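Local coordinates for protein diol-dehydratase (Roseburia inulinivorans, PDB 5I2A) that probably dehydrates 1,2-propanediol without vitamin B12, as a glycyl radical enzyme of the pyruvate formate lyase-like family, at residues Ile9-Ser12 against Asp13-Arg17; Phe111-Ser114 against Glu115-Lys119; Val696-Asn699 against Val700-Ala704. All blocks are in the same frame, centred on the assembly; numbering follows the deposited sequence.

Contact 1: Ile9-Ser12 against Asp13-Arg17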
loop_
_atom_site.group_PDB
_atom_site.type_symbol
_atom_site.label_atom_id
_atom_site.label_comp_id
_atom_site.label_asym_id
_atom_site.label_seq_id
_atom_site.Cartn_x
_atom_site.Cartn_y
_atom_site.Cartn_z
ATOM N N ILE A 9 49.368 -15.319 11.515
ATOM C CA ILE A 9 49.221 -15.448 12.959
ATOM C C ILE A 9 48.762 -16.864 13.307
ATOM O O ILE A 9 48.030 -17.484 12.542
ATOM C CB ILE A 9 48.226 -14.399 13.488
ATOM C CG1 ILE A 9 48.764 -12.994 13.211
ATOM C CG2 ILE A 9 47.977 -14.571 14.959
ATOM C CD1 ILE A 9 47.724 -11.907 13.346
ATOM N N ALA A 10 49.220 -17.391 14.440
ATOM C CA ALA A 10 48.957 -18.783 14.793
ATOM C C ALA A 10 47.473 -19.047 14.998
ATOM O O ALA A 10 46.698 -18.140 15.311
ATOM C CB ALA A 10 49.738 -19.180 16.052
ATOM N N LYS A 11 47.098 -20.301 14.810
ATOM C CA LYS A 11 45.734 -20.748 14.981
ATOM C C LYS A 11 45.518 -21.354 16.367
ATOM O O LYS A 11 46.222 -22.280 16.755
ATOM C CB LYS A 11 45.381 -21.769 13.895
ATOM C CG LYS A 11 43.978 -22.378 14.042
ATOM C CD LYS A 11 43.566 -23.149 12.794
ATOM C CE LYS A 11 43.469 -24.627 13.044
ATOM N NZ LYS A 11 42.512 -25.281 12.113
ATOM N N SER A 12 44.535 -20.837 17.095
ATOM C CA SER A 12 44.142 -21.395 18.389
ATOM C C SER A 12 43.523 -22.789 18.269
ATOM O O SER A 12 42.854 -23.100 17.281
ATOM C CB SER A 12 43.158 -20.457 19.087
ATOM O OG SER A 12 42.544 -21.089 20.196
ATOM N N ASP A 13 43.733 -23.618 19.291
ATOM C CA ASP A 13 43.230 -24.989 19.275
ATOM C C ASP A 13 41.710 -25.021 19.441
ATOM O O ASP A 13 41.069 -26.039 19.182
ATOM C CB ASP A 13 43.909 -25.839 20.367
ATOM C CG ASP A 13 43.576 -25.374 21.784
ATOM O OD1 ASP A 13 43.500 -24.151 22.028
ATOM O OD2 ASP A 13 43.391 -26.244 22.660
ATOM N N ARG A 14 41.143 -23.899 19.871
ATOM C CA ARG A 14 39.687 -23.757 19.987
ATOM C C ARG A 14 38.978 -23.954 18.642
ATOM O O ARG A 14 37.912 -24.553 18.574
ATOM C CB ARG A 14 39.341 -22.369 20.548
ATOM C CG ARG A 14 37.855 -22.115 20.806
ATOM C CD ARG A 14 37.589 -20.623 20.995
ATOM N NE ARG A 14 38.581 -19.992 21.865
ATOM C CZ ARG A 14 38.428 -19.808 23.172
ATOM N NH1 ARG A 14 37.313 -20.194 23.777
ATOM N NH2 ARG A 14 39.390 -19.235 23.876
ATOM N N ILE A 15 39.592 -23.451 17.576
ATOM C CA ILE A 15 38.919 -23.336 16.284
ATOM C C ILE A 15 38.425 -24.675 15.735
ATOM O O ILE A 15 37.267 -24.806 15.370
ATOM C CB ILE A 15 39.842 -22.660 15.240
ATOM C CG1 ILE A 15 40.294 -21.293 15.756
ATOM C CG2 ILE A 15 39.144 -22.543 13.885
ATOM C CD1 ILE A 15 39.185 -20.436 16.371
ATOM N N LYS A 16 39.287 -25.678 15.699
ATOM C CA LYS A 16 38.878 -26.980 15.183
ATOM C C LYS A 16 37.735 -27.583 15.997
ATOM O O LYS A 16 36.859 -28.258 15.448
ATOM C CB LYS A 16 40.062 -27.952 15.155
ATOM C CG LYS A 16 39.680 -29.340 14.660
ATOM C CD LYS A 16 40.909 -30.212 14.437
ATOM C CE LYS A 16 40.567 -31.418 13.577
ATOM N NZ LYS A 16 39.607 -32.321 14.257
ATOM N N ARG A 17 37.728 -27.339 17.301
ATOM C CA ARG A 17 36.644 -27.866 18.122
ATOM C C ARG A 17 35.333 -27.122 17.828
ATOM O O ARG A 17 34.266 -27.730 17.796
ATOM C CB ARG A 17 37.000 -27.794 19.613
ATOM C CG ARG A 17 38.263 -28.633 19.977
ATOM C CD ARG A 17 38.390 -28.848 21.486
ATOM N NE ARG A 17 38.713 -27.612 22.185
ATOM C CZ ARG A 17 39.950 -27.176 22.399
ATOM N NH1 ARG A 17 40.985 -27.887 21.976
ATOM N NH2 ARG A 17 40.156 -26.035 23.044
HETATM O O HOH W 1 42.230 -25.477 15.867
#

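Contact 2: Phe111-Ser114 against Glu115-Lys119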
loop_
_atom_site.group_PDB
_atom_site.type_symbol
_atom_site.label_atom_id
_atom_site.label_comp_id
_atom_site.label_asym_id
_atom_site.label_seq_id
_atom_site.Cartn_x
_atom_site.Cartn_y
_atom_site.Cartn_z
ATOM N N PHE A 111 17.686 -31.504 5.221
ATOM C CA PHE A 111 17.515 -30.996 6.582
ATOM C C PHE A 111 16.724 -32.005 7.418
ATOM O O PHE A 111 15.735 -32.555 6.937
ATOM C CB PHE A 111 16.754 -29.662 6.606
ATOM C CG PHE A 111 17.571 -28.457 6.238
ATOM C CD1 PHE A 111 17.830 -28.151 4.911
ATOM C CD2 PHE A 111 18.028 -27.597 7.219
ATOM C CE1 PHE A 111 18.557 -27.015 4.563
ATOM C CE2 PHE A 111 18.771 -26.467 6.880
ATOM C CZ PHE A 111 19.032 -26.179 5.543
ATOM N N TYR A 112 17.125 -32.220 8.667
ATOM C CA TYR A 112 16.310 -33.021 9.575
ATOM C C TYR A 112 15.150 -32.192 10.104
ATOM O O TYR A 112 15.311 -31.017 10.389
ATOM C CB TYR A 112 17.142 -33.569 10.744
ATOM C CG TYR A 112 16.299 -34.174 11.860
ATOM C CD1 TYR A 112 15.609 -35.366 11.677
ATOM C CD2 TYR A 112 16.202 -33.553 13.093
ATOM C CE1 TYR A 112 14.836 -35.926 12.704
ATOM C CE2 TYR A 112 15.435 -34.095 14.118
ATOM C CZ TYR A 112 14.759 -35.279 13.919
ATOM O OH TYR A 112 14.011 -35.802 14.943
ATOM N N ILE A 113 13.975 -32.801 10.209
ATOM C CA ILE A 113 12.853 -32.158 10.871
ATOM C C ILE A 113 12.079 -33.186 11.714
ATOM O O ILE A 113 11.700 -34.249 11.228
ATOM C CB ILE A 113 11.913 -31.448 9.849
ATOM C CG1 ILE A 113 10.774 -30.725 10.572
ATOM C CG2 ILE A 113 11.380 -32.424 8.802
ATOM C CD1 ILE A 113 9.885 -29.871 9.629
ATOM N N SER A 114 11.879 -32.860 12.987
ATOM C CA SER A 114 11.272 -33.794 13.932
ATOM C C SER A 114 9.770 -33.829 13.754
ATOM O O SER A 114 9.198 -32.928 13.147
ATOM C CB SER A 114 11.605 -33.412 15.370
ATOM O OG SER A 114 10.893 -32.249 15.762
ATOM N N GLU A 115 9.135 -34.865 14.300
ATOM C CA GLU A 115 7.688 -34.988 14.213
ATOM C C GLU A 115 7.030 -33.844 14.954
ATOM O O GLU A 115 6.026 -33.318 14.506
ATOM C CB GLU A 115 7.200 -36.339 14.765
ATOM C CG GLU A 115 7.621 -37.536 13.916
ATOM C CD GLU A 115 7.265 -37.362 12.454
ATOM O OE1 GLU A 115 8.182 -37.370 11.609
ATOM O OE2 GLU A 115 6.071 -37.199 12.147
ATOM N N GLU A 116 7.595 -33.445 16.088
ATOM C CA GLU A 116 7.002 -32.350 16.842
ATOM C C GLU A 116 7.157 -31.020 16.088
ATOM O O GLU A 116 6.265 -30.172 16.130
ATOM C CB GLU A 116 7.621 -32.255 18.235
ATOM C CG GLU A 116 7.039 -31.150 19.106
ATOM C CD GLU A 116 5.574 -31.368 19.468
ATOM O OE1 GLU A 116 5.081 -32.517 19.371
ATOM O OE2 GLU A 116 4.915 -30.382 19.859
ATOM N N THR A 117 8.276 -30.843 15.391
ATOM C CA THR A 117 8.465 -29.621 14.605
ATOM C C THR A 117 7.447 -29.563 13.466
ATOM O O THR A 117 6.848 -28.525 13.243
ATOM C CB THR A 117 9.896 -29.507 14.061
ATOM O OG1 THR A 117 10.790 -29.321 15.163
ATOM C CG2 THR A 117 10.039 -28.295 13.108
ATOM N N LYS A 118 7.208 -30.684 12.790
ATOM C CA LYS A 118 6.172 -30.728 11.764
ATOM C C LYS A 118 4.818 -30.264 12.312
ATOM O O LYS A 118 4.136 -29.442 11.694
ATOM C CB LYS A 118 6.031 -32.131 11.183
ATOM C CG LYS A 118 7.253 -32.648 10.417
ATOM C CD LYS A 118 7.027 -34.106 10.033
ATOM C CE LYS A 118 8.275 -34.778 9.468
ATOM N NZ LYS A 118 7.968 -36.192 9.064
ATOM N N LYS A 119 4.433 -30.790 13.473
ATOM C CA LYS A 119 3.147 -30.428 14.064
ATOM C C LYS A 119 3.079 -28.947 14.401
ATOM O O LYS A 119 2.066 -28.300 14.164
ATOM C CB LYS A 119 2.860 -31.260 15.318
ATOM C CG LYS A 119 2.683 -32.752 15.042
ATOM C CD LYS A 119 2.029 -33.016 13.675
ATOM C CE LYS A 119 0.507 -32.800 13.700
ATOM N NZ LYS A 119 -0.161 -33.268 12.448
HETATM O O HOH W 2 10.876 -36.885 11.834
HETATM O O HOH W 3 12.969 -30.260 14.004
#

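Contact 3: Val696-Asn699 against Val700-Ala704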
loop_
_atom_site.group_PDB
_atom_site.type_symbol
_atom_site.label_atom_id
_atom_site.label_comp_id
_atom_site.label_asym_id
_atom_site.label_seq_id
_atom_site.Cartn_x
_atom_site.Cartn_y
_atom_site.Cartn_z
ATOM N N VAL A 696 25.376 -19.303 -10.072
ATOM C CA VAL A 696 25.288 -19.994 -8.782
ATOM C C VAL A 696 25.454 -21.490 -9.092
ATOM O O VAL A 696 26.398 -21.837 -9.787
ATOM C CB VAL A 696 23.996 -19.683 -8.014
ATOM C CG1 VAL A 696 24.201 -19.975 -6.516
ATOM C CG2 VAL A 696 23.628 -18.206 -8.188
ATOM N N SER A 697 24.558 -22.374 -8.651
ATOM C CA SER A 697 24.684 -23.764 -9.097
ATOM C C SER A 697 23.559 -24.133 -10.074
ATOM O O SER A 697 23.354 -25.306 -10.388
ATOM C CB SER A 697 24.697 -24.738 -7.903
ATOM O OG SER A 697 23.439 -24.834 -7.251
ATOM N N ALA A 698 22.867 -23.119 -10.578
ATOM C CA ALA A 698 21.625 -23.318 -11.326
ATOM C C ALA A 698 21.817 -23.680 -12.788
ATOM O O ALA A 698 20.839 -23.959 -13.491
ATOM C CB ALA A 698 20.748 -22.068 -11.220
ATOM N N ASN A 699 23.064 -23.681 -13.259
ATOM C CA ASN A 699 23.323 -24.071 -14.633
ATOM C C ASN A 699 23.035 -25.567 -14.813
ATOM O O ASN A 699 22.707 -26.000 -15.900
ATOM C CB ASN A 699 24.754 -23.746 -15.048
ATOM C CG ASN A 699 25.781 -24.503 -14.220
ATOM O OD1 ASN A 699 25.772 -24.440 -12.999
ATOM N ND2 ASN A 699 26.643 -25.244 -14.887
ATOM N N VAL A 700 23.119 -26.337 -13.735
ATOM C CA VAL A 700 22.773 -27.760 -13.809
ATOM C C VAL A 700 21.243 -27.968 -13.943
ATOM O O VAL A 700 20.809 -28.541 -14.927
ATOM C CB VAL A 700 23.357 -28.522 -12.597
ATOM C CG1 VAL A 700 22.835 -29.951 -12.545
ATOM C CG2 VAL A 700 24.888 -28.468 -12.660
ATOM N N PRO A 701 20.418 -27.457 -12.996
ATOM C CA PRO A 701 18.981 -27.633 -13.268
ATOM C C PRO A 701 18.453 -26.885 -14.506
ATOM O O PRO A 701 17.530 -27.394 -15.140
ATOM C CB PRO A 701 18.303 -27.102 -11.993
ATOM C CG PRO A 701 19.327 -26.203 -11.345
ATOM C CD PRO A 701 20.651 -26.872 -11.659
ATOM N N LEU A 702 19.014 -25.733 -14.867
ATOM C CA LEU A 702 18.521 -25.057 -16.068
ATOM C C LEU A 702 18.858 -25.879 -17.308
ATOM O O LEU A 702 18.033 -26.019 -18.216
ATOM C CB LEU A 702 19.083 -23.635 -16.192
ATOM C CG LEU A 702 18.159 -22.525 -15.670
ATOM C CD1 LEU A 702 17.782 -22.741 -14.201
ATOM C CD2 LEU A 702 18.798 -21.136 -15.870
ATOM N N GLY A 703 20.059 -26.443 -17.335
ATOM C CA GLY A 703 20.436 -27.337 -18.415
ATOM C C GLY A 703 19.533 -28.566 -18.518
ATOM O O GLY A 703 19.261 -29.057 -19.615
ATOM N N ALA A 704 19.063 -29.052 -17.374
ATOM C CA ALA A 704 18.148 -30.186 -17.342
ATOM C C ALA A 704 16.798 -29.840 -17.985
ATOM O O ALA A 704 16.026 -30.726 -18.304
ATOM C CB ALA A 704 17.947 -30.674 -15.901
#

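Contact 1: Ile9-Ser12 against Asp13-Arg17
Ser12 caps the turn that leads into helix 14-22: its OG accepts the backbone N-H of Arg14, with OG and N 3.2 Å apart and a nearly straight bond (160°). The hydroxyl reaches this amide because OG stands anti to its own backbone N (chi1 168°), beside the carbonyl carbon and therefore over the next residues of the chain. There it also rests against CB of Arg14, 3.5 Å from OG. Ser12 contributes its carbonyl as well. Ile15 N donates to Ser12 O over 3.3 Å, coming from well above the carbonyl plane (56° out of it), while a water donates to the same oxygen at 2.8 Å and accepts from Lys16 N, so it stands in for a direct link to that amide. Alongside, CG1 of Ile15 packs 3.5 Å from Ser12 O and meets the aliphatic CG of Lys11 at 4.2 Å. The amine of Lys11 runs on to the carbonyl of His373. Arg14 extends from CB and then bends at chi3; its NE pairs with Glu314 of helix 309-323, whose OE2 also hydrogen-bonds Ser12 OG, and its NH2 pairs with Glu243. An alanine in place of Ser12 would remove OG and would probably leave the Arg14 amide without its cap and Glu314 with one partner fewer. The chemistry thus implies a polar junction: one serine hydroxyl, held by a backbone amide and a carboxylate, ties the start of this helix to helix 309-323, and the buried arginine charge beside it is probably balanced by acidic neighbours.

Contact 2: Phe111-Ser114 against Glu115-Lys119
Ser114 is the N-cap of helix 115-125, and its carbonyl takes the helical bond from Lys118: N lies 3.0 Å from Ser114 O, the N-H pointing almost straight at it (166°) and only slightly tilted from the carbonyl plane. The chain arrives at this point extended, through Tyr112 and Ile113, and turns helical at Glu115. Ile113 precedes the cap and Lys118 is the fourth residue after it, the two positions that a hydrophobic staple joins; here the lysine supplies only its aliphatic stem.

Ile113 holds CG1 anti to its backbone N (chi1 -177°), which sends the branch forward over the helix start. CG1 lands 3.6 Å from CG2 of Thr117, and the terminal CD1 reaches CG of Lys118 at 3.9 Å, the isoleucine lying obliquely across both. Thr117 thus presents its methyl to Ile113 and its hydroxyl to the cap: OG1 and Ser114 OG are 3.0 Å apart. A water takes over from there, accepting from both Thr117 OG1 and Ser114 N, and so pins the last extended residue to the third residue of the helix.

The other flank is charged. Lys118 runs out fully extended beyond CG, with its CG passing 3.4 Å from Ser114 O, while Glu115 bends at chi2 to bring its carboxylate round to the amine. Glu101 forms a second salt bridge to that amine, whose charge is probably shared between the two carboxylates. Lys118 NZ meets Glu115 OE1 on the syn side at 2.8 Å, and the same OE1 accepts from a water that also donates to Ile113 O, water and O 2.8 Å apart.

Contact 3: Val696-Asn699 against Val700-Ala704
Ala698 and Asn699 open the short helix 699-703 with two successive helical bonds, Leu702 N to Ala698 O at 2.9 Å and Gly703 N to Asn699 O at 3.0 Å; the first lies nearer the plane of its carbonyl, while the second donor sits 45° above its own. Pro701 has no N-H to offer, and its ring takes up the space in front of the preceding carbonyls instead: CD sits 3.4 Å from both Ser697 O and Ala698 O, and CG comes within 4.4 Å of the Ala698 methyl. Leu702 leans back over the same alanine. Its CB is 3.2 Å from Ala698 O, and CD1 reaches Ala698 CB at 4.3 Å; its first torsion, -97°, lies well off the staggered values, with CD1 also 3.4 Å from Ala698 O. This apolar patch of Ala698 and Leu702 faces the sheet, where both side chains touch Phe556 of strand 548-556.

Asn699 turns its side chain to a different side of the helix. CG stands between the backbone N and the carbonyl carbon (chi1 62°), and the amide leads off to polar neighbours, its ND2 donating to Asp832 and to the carbonyl of Val719. Beside it Val700 packs on Ser828, Leu829 and Asp832 of helix 827-835. The hydroxyl of Ser697 is likewise engaged, by Glu336 and Ala339.

A proline in the first turn is a common feature of helices, since the amides there need no helical partner. This short helix is wedged between strands 454-457 and 548-556 and the C-terminal helix 827-835, and Val696 and Ser697 ahead of it touch Tyr818, next to Gly817, the predicted radical site: a setting consistent with the glycyl radical fold, in which the loop bearing that glycine is buried within the protein.

The three contacts follow one another along the chain without interleaving, and each lies where an irregular segment enters a helix: 14-22 in contact 1, 115-125 in contact 2, 699-703 in contact 3. None touches another. Contacts 1 and 2 have centres 34 Å apart, contacts 1 and 3 37 Å, and contacts 2 and 3 29 Å, with nearest atoms still about 13 Å apart. The first two sit 29 and 27 Å from the centre of the chain and are partly buried; contact 3, at 13 Å, is buried. All belong to the pyruvate formate lyase-like part of the chain. Thus two helix starts belong to the outer parts of the protein and one to its core, near the predicted radical glycine.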